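Local coordinates for protein putative glycerophosphodiester phosphodiesterase (Galdieria sulphuraria, PDB 2O55) that is a putative member of the glycerophosphodiester phosphodiesterase family, whose members are built on a TIM-barrel fold, at residues Gly19-Leu31 and Val86-Leu98. Sequence-based numbering, arbitrary orientation.
Sequences GLAPENTLRSFVL and VGGGHTIPSLEEL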
loop_
_atom_site.group_PDB
_atom_site.type_symbol
_atom_site.label_atom_id
_atom_site.label_comp_id
_atom_site.label_asym_id
_atom_site.label_seq_id
_atom_site.Cartn_x
_atom_site.Cartn_y
_atom_site.Cartn_z
ATOM N N GLY A 19 9.170 15.900 -4.074
ATOM C CA GLY A 19 8.690 16.819 -5.110
ATOM C C GLY A 19 8.242 16.187 -6.435
ATOM O O GLY A 19 7.210 16.556 -6.984
ATOM N N LEU A 20 8.984 15.191 -6.907
ATOM C CA LEU A 20 9.100 14.888 -8.337
ATOM C C LEU A 20 7.855 14.458 -9.131
ATOM O O LEU A 20 7.883 14.468 -10.374
ATOM C CB LEU A 20 10.231 13.877 -8.536
ATOM C CG LEU A 20 11.584 14.276 -7.926
ATOM C CD1 LEU A 20 12.136 13.136 -7.067
ATOM C CD2 LEU A 20 12.601 14.774 -8.995
ATOM N N ALA A 21 6.776 14.086 -8.439
ATOM C CA ALA A 21 5.565 13.608 -9.111
ATOM C C ALA A 21 4.377 13.485 -8.170
ATOM O O ALA A 21 4.559 13.308 -6.962
ATOM C CB ALA A 21 5.822 12.265 -9.795
ATOM N N PRO A 22 3.148 13.566 -8.731
ATOM C CA PRO A 22 1.878 13.403 -7.976
ATOM C C PRO A 22 1.653 11.982 -7.455
ATOM O O PRO A 22 2.045 11.009 -8.102
ATOM C CB PRO A 22 0.791 13.762 -9.002
ATOM C CG PRO A 22 1.447 13.581 -10.358
ATOM C CD PRO A 22 2.919 13.855 -10.167
ATOM N N GLU A 23 1.029 11.880 -6.284
ATOM C CA GLU A 23 0.760 10.597 -5.637
ATOM C C GLU A 23 -0.047 9.636 -6.537
ATOM O O GLU A 23 -0.889 10.079 -7.344
ATOM C CB GLU A 23 0.006 10.844 -4.323
ATOM C CG GLU A 23 -1.333 11.593 -4.501
ATOM C CD GLU A 23 -2.173 11.652 -3.242
ATOM O OE1 GLU A 23 -2.839 10.644 -2.905
ATOM O OE2 GLU A 23 -2.181 12.726 -2.614
ATOM N N ASN A 24 0.205 8.333 -6.392
ATOM C CA ASN A 24 -0.553 7.300 -7.112
ATOM C C ASN A 24 -0.694 7.579 -8.606
ATOM O O ASN A 24 -1.787 7.502 -9.180
ATOM C CB ASN A 24 -1.932 7.083 -6.476
ATOM C CG ASN A 24 -1.851 6.376 -5.162
ATOM O OD1 ASN A 24 -0.994 5.518 -4.960
ATOM N ND2 ASN A 24 -2.745 6.730 -4.248
ATOM N N THR A 25 0.442 7.894 -9.214
ATOM C CA THR A 25 0.534 8.288 -10.606
ATOM C C THR A 25 1.649 7.432 -11.194
ATOM O O THR A 25 2.645 7.218 -10.517
ATOM C CB THR A 25 0.885 9.792 -10.685
ATOM O OG1 THR A 25 0.114 10.430 -11.701
ATOM C CG2 THR A 25 2.352 10.006 -10.945
ATOM N N LEU A 26 1.484 6.932 -12.424
ATOM C CA LEU A 26 2.501 6.058 -13.061
ATOM C C LEU A 26 3.914 6.642 -13.035
ATOM O O LEU A 26 4.887 5.914 -12.786
ATOM C CB LEU A 26 2.125 5.710 -14.503
ATOM C CG LEU A 26 0.925 4.795 -14.692
ATOM C CD1 LEU A 26 0.349 4.935 -16.100
ATOM C CD2 LEU A 26 1.281 3.350 -14.369
ATOM N N ARG A 27 4.020 7.953 -13.272
ATOM C CA ARG A 27 5.315 8.645 -13.303
ATOM C C ARG A 27 5.992 8.519 -11.948
ATOM O O ARG A 27 7.215 8.451 -11.860
ATOM C CB ARG A 27 5.161 10.123 -13.685
ATOM C CG ARG A 27 6.306 10.665 -14.540
ATOM C CD ARG A 27 7.575 10.913 -13.738
ATOM N NE ARG A 27 8.789 10.536 -14.465
ATOM C CZ ARG A 27 9.791 11.367 -14.740
ATOM N NH1 ARG A 27 9.742 12.633 -14.343
ATOM N NH2 ARG A 27 10.855 10.925 -15.400
ATOM N N SER A 28 5.176 8.479 -10.897
ATOM C CA SER A 28 5.643 8.276 -9.539
ATOM C C SER A 28 6.203 6.858 -9.397
ATOM O O SER A 28 7.335 6.684 -8.948
ATOM C CB SER A 28 4.505 8.542 -8.547
ATOM O OG SER A 28 4.927 8.420 -7.202
ATOM N N PHE A 29 5.431 5.852 -9.807
ATOM C CA PHE A 29 5.859 4.455 -9.695
ATOM C C PHE A 29 7.061 4.167 -10.587
ATOM O O PHE A 29 8.017 3.527 -10.146
ATOM C CB PHE A 29 4.716 3.481 -9.997
ATOM C CG PHE A 29 3.468 3.701 -9.155
ATOM C CD1 PHE A 29 3.541 3.780 -7.754
ATOM C CD2 PHE A 29 2.210 3.802 -9.764
ATOM C CE1 PHE A 29 2.386 3.982 -6.968
ATOM C CE2 PHE A 29 1.040 3.998 -8.991
ATOM C CZ PHE A 29 1.137 4.085 -7.584
ATOM N N VAL A 30 7.035 4.657 -11.829
ATOM C CA VAL A 30 8.188 4.492 -12.729
ATOM C C VAL A 30 9.433 5.057 -12.054
ATOM O O VAL A 30 10.456 4.380 -11.975
ATOM C CB VAL A 30 7.995 5.156 -14.133
ATOM C CG1 VAL A 30 9.264 5.001 -14.990
ATOM C CG2 VAL A 30 6.778 4.575 -14.877
ATOM N N LEU A 31 9.325 6.284 -11.541
ATOM C CA LEU A 31 10.434 6.931 -10.840
ATOM C C LEU A 31 10.985 6.088 -9.700
ATOM O O LEU A 31 12.190 6.082 -9.460
ATOM C CB LEU A 31 10.070 8.349 -10.351
ATOM C CG LEU A 31 10.090 9.519 -11.371
ATOM C CD1 LEU A 31 9.922 10.864 -10.680
ATOM C CD2 LEU A 31 11.328 9.547 -12.257
ATOM N N VAL A 86 -4.167 15.235 -12.152
ATOM C CA VAL A 86 -3.769 15.158 -10.751
ATOM C C VAL A 86 -2.578 16.100 -10.553
ATOM O O VAL A 86 -2.719 17.155 -9.942
ATOM C CB VAL A 86 -3.446 13.711 -10.285
ATOM C CG1 VAL A 86 -3.095 13.705 -8.799
ATOM C CG2 VAL A 86 -4.624 12.769 -10.565
ATOM N N GLY A 87 -1.415 15.734 -11.080
ATOM C CA GLY A 87 -0.275 16.639 -11.080
ATOM C C GLY A 87 -0.344 17.434 -12.353
ATOM O O GLY A 87 -1.268 17.257 -13.139
ATOM N N GLY A 88 0.627 18.314 -12.562
ATOM C CA GLY A 88 0.720 19.044 -13.815
ATOM C C GLY A 88 1.093 18.084 -14.926
ATOM O O GLY A 88 2.267 17.936 -15.264
ATOM N N GLY A 89 0.093 17.403 -15.473
ATOM C CA GLY A 89 0.312 16.553 -16.626
ATOM C C GLY A 89 0.024 15.068 -16.479
ATOM O O GLY A 89 -0.078 14.375 -17.492
ATOM N N HIS A 90 -0.104 14.559 -15.252
ATOM C CA HIS A 90 -0.272 13.104 -15.051
ATOM C C HIS A 90 -1.680 12.755 -14.612
ATOM O O HIS A 90 -2.422 13.628 -14.162
ATOM C CB HIS A 90 0.773 12.554 -14.085
ATOM C CG HIS A 90 2.147 13.073 -14.361
ATOM N ND1 HIS A 90 2.797 13.946 -13.514
ATOM C CD2 HIS A 90 2.974 12.886 -15.418
ATOM C CE1 HIS A 90 3.979 14.254 -14.023
ATOM N NE2 HIS A 90 4.112 13.622 -15.178
ATOM N N THR A 91 -2.057 11.487 -14.762
ATOM C CA THR A 91 -3.472 11.108 -14.656
ATOM C C THR A 91 -3.730 9.862 -13.806
ATOM O O THR A 91 -2.805 9.082 -13.565
ATOM C CB THR A 91 -4.107 10.926 -16.054
ATOM O OG1 THR A 91 -5.530 10.966 -15.922
ATOM C CG2 THR A 91 -3.665 9.597 -16.718
ATOM N N ILE A 92 -4.978 9.675 -13.359
ATOM C CA ILE A 92 -5.324 8.504 -12.532
ATOM C C ILE A 92 -5.134 7.233 -13.353
ATOM O O ILE A 92 -5.750 7.082 -14.405
ATOM C CB ILE A 92 -6.771 8.539 -11.939
ATOM C CG1 ILE A 92 -6.984 9.764 -11.051
ATOM C CG2 ILE A 92 -7.024 7.305 -11.100
ATOM C CD1 ILE A 92 -8.436 10.041 -10.726
ATOM N N PRO A 93 -4.258 6.331 -12.885
ATOM C CA PRO A 93 -4.053 5.052 -13.557
ATOM C C PRO A 93 -5.033 3.960 -13.102
ATOM O O PRO A 93 -5.682 4.100 -12.057
ATOM C CB PRO A 93 -2.621 4.677 -13.168
ATOM C CG PRO A 93 -2.324 5.459 -11.912
ATOM C CD PRO A 93 -3.406 6.469 -11.690
ATOM N N SER A 94 -5.144 2.900 -13.904
ATOM C CA SER A 94 -5.835 1.670 -13.516
ATOM C C SER A 94 -4.803 0.753 -12.852
ATOM O O SER A 94 -3.627 1.117 -12.746
ATOM C CB SER A 94 -6.442 0.987 -14.745
ATOM O OG SER A 94 -5.432 0.469 -15.592
ATOM N N LEU A 95 -5.214 -0.431 -12.408
ATOM C CA LEU A 95 -4.220 -1.330 -11.861
ATOM C C LEU A 95 -3.429 -1.938 -13.008
ATOM O O LEU A 95 -2.201 -2.041 -12.924
ATOM C CB LEU A 95 -4.847 -2.422 -11.005
ATOM C CG LEU A 95 -4.135 -2.779 -9.681
ATOM C CD1 LEU A 95 -4.625 -4.108 -9.200
ATOM C CD2 LEU A 95 -2.612 -2.798 -9.754
ATOM N N GLU A 96 -4.142 -2.308 -14.078
ATOM C CA GLU A 96 -3.544 -2.902 -15.261
ATOM C C GLU A 96 -2.422 -2.045 -15.826
ATOM O O GLU A 96 -1.361 -2.567 -16.144
ATOM C CB GLU A 96 -4.608 -3.175 -16.333
ATOM C CG GLU A 96 -4.222 -4.302 -17.307
ATOM C CD GLU A 96 -5.361 -4.778 -18.215
ATOM O OE1 GLU A 96 -5.375 -5.967 -18.616
ATOM O OE2 GLU A 96 -6.243 -3.966 -18.540
ATOM N N GLU A 97 -2.639 -0.733 -15.933
ATOM C CA GLU A 97 -1.617 0.181 -16.478
ATOM C C GLU A 97 -0.289 0.078 -15.726
ATOM O O GLU A 97 0.784 0.167 -16.326
ATOM C CB GLU A 97 -2.109 1.638 -16.525
ATOM C CG GLU A 97 -3.112 1.897 -17.674
ATOM C CD GLU A 97 -3.709 3.321 -17.719
ATOM O OE1 GLU A 97 -3.744 4.022 -16.679
ATOM O OE2 GLU A 97 -4.161 3.731 -18.818
ATOM N N LEU A 98 -0.369 -0.132 -14.418
ATOM C CA LEU A 98 0.820 -0.249 -13.603
ATOM C C LEU A 98 1.528 -1.555 -13.873
ATOM O O LEU A 98 2.768 -1.614 -13.852
ATOM C CB LEU A 98 0.461 -0.183 -12.118
ATOM C CG LEU A 98 1.638 -0.415 -11.161
ATOM C CD1 LEU A 98 2.786 0.586 -11.434
ATOM C CD2 LEU A 98 1.172 -0.396 -9.704
#
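Glu97, which meets Leu26 through its aliphatic CB, donates its backbone N-H to Ser94 OG (Glu97 N to Ser94 OG 3.1 Å, 164° at the hydrogen). A weak return bond runs from Ser94 N to Glu97 OE1, and this reciprocal pair defines a capping box at the start of helix 95-104. Glu97 OE2 also forms a salt bridge with Lys82, so each carboxylate oxygen has a partner, while Glu97 CB lies 4.1 Å from Leu26 CD1. The other branch of Leu26 reaches the helix backbone, with CD2 3.7 Å from Leu98 CA, and Leu26 CG sits 3.9 Å from Pro93 CB as the two side chains run past each other in opposite directions. Pro93 CD also abuts Asn24 O. Leu98 turns its CG away from its own backbone N (chi1 175°), which carries CD1 to 3.7 Å from Phe29 CD2; the same aromatic ring packs on Leu54, Ile40 and Thr42 of the neighbouring strands. Asn24 bonds to Thr42 and Asp43, and Glu23 forms a salt bridge with Arg13. Pro22 crosses His90 at roughly a right angle, Pro22 CD 3.4 Å from His90 ND1, and Pro22 CB is 3.9 Å from Val86 CG1. Arg27 CB stands over one face of the imidazole, 4.0 Å from the His90 centroid and 17° off the normal, a CH-pi contact. No hydrogen bond joins the segments: apolar and CH-pi packing sets the loop before helix 26-34 and its first turn against loop 86-94 and the first turn of helix 95-104.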